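Local atomic coordinates of dual specificity protein phosphatase 8 (Homo sapiens, PDB entry 4JMK), a protein that probably dephosphorylates phosphotyrosine, phosphoserine and phosphothreonine residues of proteins, and thereby negatively regulates mitogen-activated protein kinases. Residues P8-G13 with I100-K105; R94-A99 with P123-N128. The protein carries 1 engineered substitution. One frame throughout, in Å; residues are numbered along the deposited sequence.

Contact 1: residues P8-G13 with I100-K105; sequences PHLYLG and IAYIMK
Leu10 and Tyr102 form the close-packed half of this contact, the methyl CD2 of Leu10 lying 3.8 Å from ring atom CD2 of Tyr102. The two side chains lie alongside one another, pointing opposite ways, and the leucine methyl meets the ring obliquely. With CG anti to the backbone N (chi1 179°), Tyr102 extends from its helix past Leu10 until its hydroxyl arrives at the edge of the His9 imidazole. There NE2 of His9 donates to OH of Tyr102 over 2.9 Å, nearly straight at 168° and close to the imidazole plane. Within the α/β fold of the protein-tyrosine phosphatase catalytic domain, the contact joins strand 10-13, parallel to strand 83-87 in the central sheet, to helix 94-107. Asp75 of helix 67-79 also hydrogen-bonds the phenol oxygen, so two polar partners fix the ring's far end. Replacing Tyr102 by phenylalanine would keep a ring beside Leu10, but removing the hydroxyl would probably leave His9 NE2 and Asp75 without their shared partner. Toward solvent the packing is thinner: partly exposed His9 and the tyrosine are joined through the hydroxyl, their rings obliquely inclined with centroids 5.7 Å apart, and Lys78 touches the imidazole.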
ATOM      1  N   PRO A   8      -6.072  -2.268  11.374  1.00 15.81           N
ATOM      2  CA  PRO A   8      -6.106  -3.657  11.849  1.00 15.54           C
ATOM      3  C   PRO A   8      -5.913  -4.688  10.733  1.00 17.90           C
ATOM      4  O   PRO A   8      -5.375  -5.766  10.995  1.00 22.12           O
ATOM      5  CB  PRO A   8      -7.511  -3.783  12.476  1.00 18.90           C
ATOM      6  CG  PRO A   8      -7.827  -2.417  12.951  1.00 19.13           C
ATOM      7  CD  PRO A   8      -7.204  -1.480  11.904  1.00 17.62           C
ATOM      8  N   HIS A   9      -6.314  -4.366   9.505  1.00 12.17           N
ATOM      9  CA  HIS A   9      -6.151  -5.318   8.408  1.00 14.06           C
ATOM     10  C   HIS A   9      -4.975  -4.956   7.507  1.00 14.42           C
ATOM     11  O   HIS A   9      -4.710  -5.643   6.535  1.00 16.24           O
ATOM     12  CB  HIS A   9      -7.431  -5.417   7.575  1.00 18.92           C
ATOM     13  CG  HIS A   9      -7.866  -4.116   6.965  1.00 17.34           C
ATOM     14  ND1 HIS A   9      -8.271  -3.035   7.726  1.00 17.69           N
ATOM     15  CD2 HIS A   9      -7.977  -3.729   5.671  1.00 15.92           C
ATOM     16  CE1 HIS A   9      -8.604  -2.040   6.922  1.00 17.66           C
ATOM     17  NE2 HIS A   9      -8.441  -2.434   5.672  1.00 20.37           N
ATOM     18  N   LEU A  10      -4.267  -3.876   7.816  1.00 11.83           N
ATOM     19  CA  LEU A  10      -3.245  -3.390   6.870  1.00 10.19           C
ATOM     20  C   LEU A  10      -1.888  -3.122   7.523  1.00 14.78           C
ATOM     21  O   LEU A  10      -1.761  -2.242   8.403  1.00 17.27           O
ATOM     22  CB  LEU A  10      -3.760  -2.114   6.167  1.00 11.81           C
ATOM     23  CG  LEU A  10      -2.780  -1.425   5.211  1.00 18.03           C
ATOM     24  CD1 LEU A  10      -2.510  -2.317   4.011  1.00 21.89           C
ATOM     25  CD2 LEU A  10      -3.360  -0.091   4.764  1.00 20.44           C
ATOM     26  N   TYR A  11      -0.887  -3.884   7.077  1.00 13.47           N
ATOM     27  CA  TYR A  11       0.502  -3.740   7.510  1.00 13.78           C
ATOM     28  C   TYR A  11       1.368  -3.176   6.398  1.00 11.44           C
ATOM     29  O   TYR A  11       1.082  -3.381   5.211  1.00 13.76           O
ATOM     30  CB  TYR A  11       1.081  -5.104   7.897  1.00 18.17           C
ATOM     31  CG  TYR A  11       0.486  -5.676   9.154  1.00 20.50           C
ATOM     32  CD1 TYR A  11      -0.751  -6.297   9.131  1.00 19.97           C
ATOM     33  CD2 TYR A  11       1.180  -5.620  10.363  1.00 23.38           C
ATOM     34  CE1 TYR A  11      -1.305  -6.828  10.281  1.00 34.58           C
ATOM     35  CE2 TYR A  11       0.636  -6.155  11.517  1.00 28.34           C
ATOM     36  CZ  TYR A  11      -0.608  -6.759  11.467  1.00 36.32           C
ATOM     37  OH  TYR A  11      -1.169  -7.294  12.608  1.00 40.33           O
ATOM     38  N   LEU A  12       2.447  -2.492   6.793  1.00 15.62           N
ATOM     39  CA  LEU A  12       3.408  -1.926   5.851  1.00 15.45           C
ATOM     40  C   LEU A  12       4.812  -2.394   6.266  1.00 15.11           C
ATOM     41  O   LEU A  12       5.187  -2.269   7.431  1.00 22.28           O
ATOM     42  CB  LEU A  12       3.303  -0.389   5.889  1.00 15.89           C
ATOM     43  CG  LEU A  12       4.146   0.468   4.955  1.00 24.15           C
ATOM     44  CD1 LEU A  12       3.926   0.022   3.521  1.00 19.99           C
ATOM     45  CD2 LEU A  12       3.782   1.949   5.132  1.00 22.08           C
ATOM     46  N   GLY A  13       5.576  -2.960   5.341  1.00 15.85           N
ATOM     47  CA  GLY A  13       6.866  -3.514   5.725  1.00 16.07           C
ATOM     48  C   GLY A  13       7.857  -3.649   4.593  1.00 15.88           C
ATOM     49  O   GLY A  13       7.640  -3.114   3.499  1.00 16.60           O
ATOM     50  N   ILE A 100      -0.685   4.999   1.765  1.00 14.47           N
ATOM     51  CA  ILE A 100      -1.220   6.366   1.884  1.00 14.19           C
ATOM     52  C   ILE A 100      -2.447   6.529   1.005  1.00 14.60           C
ATOM     53  O   ILE A 100      -3.462   7.053   1.458  1.00 13.55           O
ATOM     54  CB  ILE A 100      -0.157   7.449   1.546  1.00 15.29           C
ATOM     55  CG1 ILE A 100       0.968   7.390   2.582  1.00 13.06           C
ATOM     56  CG2 ILE A 100      -0.788   8.849   1.558  1.00 12.71           C
ATOM     57  CD1 ILE A 100       2.264   8.081   2.158  1.00 12.23           C
ATOM     58  N   ALA A 101      -2.368   6.079  -0.245  1.00 19.00           N
ATOM     59  CA  ALA A 101      -3.527   6.155  -1.138  1.00 17.94           C
ATOM     60  C   ALA A 101      -4.733   5.387  -0.581  1.00 17.53           C
ATOM     61  O   ALA A 101      -5.879   5.821  -0.725  1.00 14.91           O
ATOM     62  CB  ALA A 101      -3.160   5.646  -2.535  1.00 17.86           C
ATOM     63  N   TYR A 102      -4.486   4.238   0.041  1.00 14.31           N
ATOM     64  CA  TYR A 102      -5.585   3.454   0.588  1.00 12.78           C
ATOM     65  C   TYR A 102      -6.339   4.235   1.663  1.00 15.97           C
ATOM     66  O   TYR A 102      -7.575   4.213   1.721  1.00 13.76           O
ATOM     67  CB  TYR A 102      -5.081   2.124   1.168  1.00 14.47           C
ATOM     68  CG  TYR A 102      -6.212   1.317   1.754  1.00 18.96           C
ATOM     69  CD1 TYR A 102      -7.019   0.526   0.943  1.00 13.61           C
ATOM     70  CD2 TYR A 102      -6.496   1.366   3.113  1.00 15.70           C
ATOM     71  CE1 TYR A 102      -8.083  -0.202   1.483  1.00 12.86           C
ATOM     72  CE2 TYR A 102      -7.551   0.642   3.657  1.00 14.42           C
ATOM     73  CZ  TYR A 102      -8.332  -0.137   2.833  1.00 16.85           C
ATOM     74  OH  TYR A 102      -9.377  -0.851   3.368  1.00 15.05           O
ATOM     75  N   ILE A 103      -5.594   4.917   2.522  1.00 14.33           N
ATOM     76  CA  ILE A 103      -6.211   5.696   3.587  1.00 14.50           C
ATOM     77  C   ILE A 103      -6.953   6.882   3.011  1.00 13.74           C
ATOM     78  O   ILE A 103      -8.061   7.208   3.454  1.00 16.65           O
ATOM     79  CB  ILE A 103      -5.162   6.132   4.617  1.00 15.81           C
ATOM     80  CG1 ILE A 103      -4.676   4.895   5.370  1.00 24.11           C
ATOM     81  CG2 ILE A 103      -5.727   7.123   5.610  1.00 18.69           C
ATOM     82  CD1 ILE A 103      -3.434   5.139   6.120  1.00 29.48           C
ATOM     83  N   MET A 104      -6.360   7.514   2.003  1.00 15.02           N
ATOM     84  CA  MET A 104      -7.026   8.631   1.325  1.00 18.60           C
ATOM     85  C   MET A 104      -8.408   8.253   0.797  1.00 15.02           C
ATOM     86  O   MET A 104      -9.401   8.922   1.065  1.00 22.77           O
ATOM     87  CB  MET A 104      -6.188   9.082   0.136  1.00 19.39           C
ATOM     88  CG  MET A 104      -4.996   9.918   0.483  1.00 25.34           C
ATOM     89  SD  MET A 104      -3.971  10.213  -0.974  1.00 29.63           S
ATOM     90  CE  MET A 104      -5.091  11.262  -1.874  1.00 20.08           C
ATOM     91  N   LYS A 105      -8.459   7.180   0.024  1.00 16.04           N
ATOM     92  CA  LYS A 105      -9.699   6.759  -0.596  1.00 20.04           C
ATOM     93  C   LYS A 105     -10.694   6.243   0.435  1.00 22.14           C
ATOM     94  O   LYS A 105     -11.879   6.550   0.351  1.00 18.07           O
ATOM     95  CB  LYS A 105      -9.420   5.684  -1.639  1.00 22.42           C
ATOM     96  CG  LYS A 105     -10.639   5.314  -2.485  1.00 25.10           C
ATOM     97  CD  LYS A 105     -10.250   4.343  -3.593  1.00 29.35           C
ATOM     98  CE  LYS A 105     -11.449   3.873  -4.371  1.00 34.61           C
ATOM     99  NZ  LYS A 105     -12.287   5.014  -4.756  1.00 38.86           N
TER

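Contact 2: residues R94-A99 with P123-N128; sequences RSATIA and PSISPN. With SO4 (sulfate ion), chain C; SO4 (sulfate ion), chain D.
Ala96 packs its CB against the branch methyl CG2 of Ile125 at 3.7 Å, and CG of Pro127 reaches the same alanine CB at a looser 4.3 Å. These apolar touches let the loop 123-128 lie close over the first turns of helix 94-107. A mixed contact adjoins them: OG1 of Thr97 is 3.5 Å from CB of Pro127, the two side chains crossing obliquely. The hydroxyl sits beside the threonine's own backbone N (chi1 -57°), which turns it back along the helix to hydrogen-bond the carbonyl of Ser93, so its polar need is met although proline carbon covers it.

The ionic interactions belong to Arg94, the arginine of the phosphate-binding P-loop, and run to the sulfates, not to 123-128. Its chain bends at chi3 (-70°), and the guanidinium meets one sulfate in plane at its edge: NE binds O2 of the chain C sulfate at 2.6 Å, and NH2 binds O1 of that ion at 2.9 Å. The backbone N of Arg94 also binds O2, at 3.2 Å, and NH2 adds a weak third bond to that oxygen. Amides of Ala90, Ile92 and Ser93, with the OG of the engineered Ser88, complete this cradle, consistent with the sulfate marking the substrate phosphate site; the helix start probably also favours the anion. NH1, which also bonds the carbonyl of Ile55, gives O4 of the chain D sulfate a more bent bond of 3.1 Å.

Tyr115 of helix 111-121 packs on Ile125 and Pro127, Phe131 of helix 129-148 touches Arg94 and Thr97, and strand 10-13 packs against helix 94-107.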
ATOM      1  N   ARG A  94       7.684   2.958  -2.381  1.00 18.50           N
ATOM      2  CA  ARG A  94       6.654   2.347  -3.232  1.00 18.34           C
ATOM      3  C   ARG A  94       5.466   1.832  -2.428  1.00 20.18           C
ATOM      4  O   ARG A  94       4.326   2.249  -2.650  1.00 18.87           O
ATOM      5  CB  ARG A  94       7.248   1.215  -4.069  1.00 19.38           C
ATOM      6  CG  ARG A  94       8.120   1.709  -5.223  1.00 21.61           C
ATOM      7  CD  ARG A  94       8.947   0.574  -5.791  1.00 24.75           C
ATOM      8  NE  ARG A  94       9.983   0.143  -4.855  1.00 24.75           N
ATOM      9  CZ  ARG A  94      10.850  -0.837  -5.097  1.00 29.00           C
ATOM     10  NH1 ARG A  94      10.798  -1.502  -6.246  1.00 22.60           N
ATOM     11  NH2 ARG A  94      11.763  -1.160  -4.188  1.00 25.20           N
ATOM     12  N   SER A  95       5.736   0.943  -1.477  1.00 18.47           N
ATOM     13  CA  SER A  95       4.688   0.408  -0.626  1.00 18.20           C
ATOM     14  C   SER A  95       4.050   1.490   0.244  1.00 13.40           C
ATOM     15  O   SER A  95       2.828   1.515   0.435  1.00 14.78           O
ATOM     16  CB  SER A  95       5.266  -0.705   0.246  1.00 19.41           C
ATOM     17  OG  SER A  95       6.388  -0.228   0.969  1.00 18.33           O
ATOM     18  N   ALA A  96       4.866   2.405   0.762  1.00 12.08           N
ATOM     19  CA  ALA A  96       4.335   3.461   1.623  1.00 13.88           C
ATOM     20  C   ALA A  96       3.298   4.289   0.863  1.00 11.94           C
ATOM     21  O   ALA A  96       2.241   4.638   1.400  1.00 13.28           O
ATOM     22  CB  ALA A  96       5.479   4.350   2.121  1.00 15.76           C
ATOM     23  N   THR A  97       3.593   4.595  -0.396  1.00 15.30           N
ATOM     24  CA  THR A  97       2.658   5.400  -1.193  1.00 14.19           C
ATOM     25  C   THR A  97       1.321   4.674  -1.389  1.00 15.90           C
ATOM     26  O   THR A  97       0.252   5.280  -1.310  1.00 15.66           O
ATOM     27  CB  THR A  97       3.287   5.809  -2.541  1.00 18.49           C
ATOM     28  OG1 THR A  97       4.511   6.519  -2.288  1.00 15.83           O
ATOM     29  CG2 THR A  97       2.339   6.729  -3.314  1.00 19.25           C
ATOM     30  N   ILE A  98       1.370   3.368  -1.615  1.00 14.93           N
ATOM     31  CA  ILE A  98       0.123   2.604  -1.741  1.00 13.87           C
ATOM     32  C   ILE A  98      -0.716   2.665  -0.465  1.00 15.90           C
ATOM     33  O   ILE A  98      -1.931   2.907  -0.527  1.00 14.21           O
ATOM     34  CB  ILE A  98       0.397   1.156  -2.182  1.00 15.93           C
ATOM     35  CG1 ILE A  98       0.880   1.165  -3.634  1.00 18.60           C
ATOM     36  CG2 ILE A  98      -0.869   0.266  -2.035  1.00 12.56           C
ATOM     37  CD1 ILE A  98       1.443  -0.175  -4.132  1.00 22.85           C
ATOM     38  N   ALA A  99      -0.072   2.479   0.690  1.00 15.96           N
ATOM     39  CA  ALA A  99      -0.765   2.583   1.978  1.00 14.99           C
ATOM     40  C   ALA A  99      -1.409   3.951   2.152  1.00 11.76           C
ATOM     41  O   ALA A  99      -2.547   4.054   2.647  1.00 12.24           O
ATOM     42  CB  ALA A  99       0.199   2.311   3.122  1.00 14.26           C
ATOM     43  N   PRO A 123       7.689   6.150  10.925  1.00 21.82           N
ATOM     44  CA  PRO A 123       8.451   7.393  10.730  1.00 17.96           C
ATOM     45  C   PRO A 123       9.542   7.286   9.676  1.00 19.63           C
ATOM     46  O   PRO A 123       9.954   8.307   9.118  1.00 22.56           O
ATOM     47  CB  PRO A 123       9.089   7.633  12.104  1.00 23.05           C
ATOM     48  CG  PRO A 123       8.166   6.970  13.070  1.00 29.98           C
ATOM     49  CD  PRO A 123       7.632   5.755  12.344  1.00 24.86           C
ATOM     50  N   SER A 124      10.010   6.074   9.409  1.00 19.67           N
ATOM     51  CA  SER A 124      11.055   5.873   8.415  1.00 20.13           C
ATOM     52  C   SER A 124      10.593   6.048   6.962  1.00 22.82           C
ATOM     53  O   SER A 124      11.429   6.055   6.052  1.00 24.66           O
ATOM     54  CB  SER A 124      11.697   4.495   8.590  1.00 27.98           C
ATOM     55  OG  SER A 124      10.768   3.443   8.341  1.00 23.30           O
ATOM     56  N   ILE A 125       9.288   6.182   6.709  1.00 17.59           N
ATOM     57  CA  ILE A 125       8.873   6.288   5.306  1.00 22.67           C
ATOM     58  C   ILE A 125       9.423   7.573   4.716  1.00 25.25           C
ATOM     59  O   ILE A 125       9.588   8.573   5.420  1.00 27.79           O
ATOM     60  CB  ILE A 125       7.339   6.219   5.065  1.00 18.45           C
ATOM     61  CG1 ILE A 125       6.608   7.435   5.641  1.00 22.13           C
ATOM     62  CG2 ILE A 125       6.754   4.902   5.579  1.00 12.89           C
ATOM     63  CD1 ILE A 125       5.216   7.623   5.060  1.00 19.40           C
ATOM     64  N   SER A 126       9.731   7.530   3.429  1.00 20.34           N
ATOM     65  CA  SER A 126      10.309   8.679   2.743  1.00 23.84           C
ATOM     66  C   SER A 126      10.053   8.548   1.253  1.00 23.33           C
ATOM     67  O   SER A 126      10.998   8.362   0.483  1.00 22.30           O
ATOM     68  CB  SER A 126      11.813   8.727   2.988  1.00 33.79           C
ATOM     69  OG  SER A 126      12.398   9.815   2.286  1.00 51.69           O
ATOM     70  N   PRO A 127       8.773   8.622   0.840  1.00 25.29           N
ATOM     71  CA  PRO A 127       8.466   8.328  -0.566  1.00 24.91           C
ATOM     72  C   PRO A 127       9.106   9.350  -1.487  1.00 21.64           C
ATOM     73  O   PRO A 127       9.166  10.553  -1.164  1.00 21.55           O
ATOM     74  CB  PRO A 127       6.932   8.430  -0.628  1.00 21.15           C
ATOM     75  CG  PRO A 127       6.462   8.332   0.812  1.00 23.32           C
ATOM     76  CD  PRO A 127       7.565   9.000   1.596  1.00 23.02           C
ATOM     77  N   ASN A 128       9.622   8.886  -2.618  1.00 16.41           N
ATOM     78  CA  ASN A 128      10.258   9.816  -3.533  1.00 24.27           C
ATOM     79  C   ASN A 128       9.201  10.789  -4.059  1.00 21.12           C
ATOM     80  O   ASN A 128       7.991  10.500  -4.041  1.00 17.19           O
ATOM     81  CB  ASN A 128      10.980   9.086  -4.653  1.00 29.76           C
ATOM     82  CG  ASN A 128      10.199   9.081  -5.934  1.00 42.63           C
ATOM     83  OD1 ASN A 128      10.524   9.801  -6.877  1.00 50.29           O
ATOM     84  ND2 ASN A 128       9.160   8.271  -5.983  1.00 46.53           N
TER
HETATM   85  S   SO4 C 501      10.979   1.141  -1.371  1.00 28.50           S
HETATM   86  O1  SO4 C 501      11.603  -0.178  -1.474  1.00 34.77           O
HETATM   87  O2  SO4 C 501      10.476   1.501  -2.693  1.00 24.70           O
HETATM   88  O3  SO4 C 501      11.986   2.099  -0.947  1.00 38.31           O
HETATM   89  O4  SO4 C 501       9.903   1.143  -0.412  1.00 29.21           O
HETATM   90  S   SO4 D 502      13.002  -3.249  -8.911  1.00 46.53           S
HETATM   91  O1  SO4 D 502      13.817  -4.339  -9.434  1.00 45.05           O
HETATM   92  O2  SO4 D 502      12.389  -2.555 -10.040  1.00 49.20           O
HETATM   93  O3  SO4 D 502      13.865  -2.326  -8.176  1.00 51.44           O
HETATM   94  O4  SO4 D 502      11.962  -3.773  -8.025  1.00 31.17           O

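Overall arrangement
Helix 94-107 runs through both contacts, whose centres lie 11 Å apart: its opening turns meet the loop 123-128 in contact 2, and the following turns face strand 10-13 in contact 1. Leu12 of that strand joins the two directly, its CD1 packing 3.6 Å from OG of Ser95 and its CD2 4.1 Å from CB of Ala99. Contact 2 borders the active site; the side chain of Ala96 is about 7 Å from that of Ser88, the engineered residue at the predicted phosphocysteine position, and Ser95 is hydrogen-bonded to Ser88. Contact 1 lies further along the helix, away from the active site.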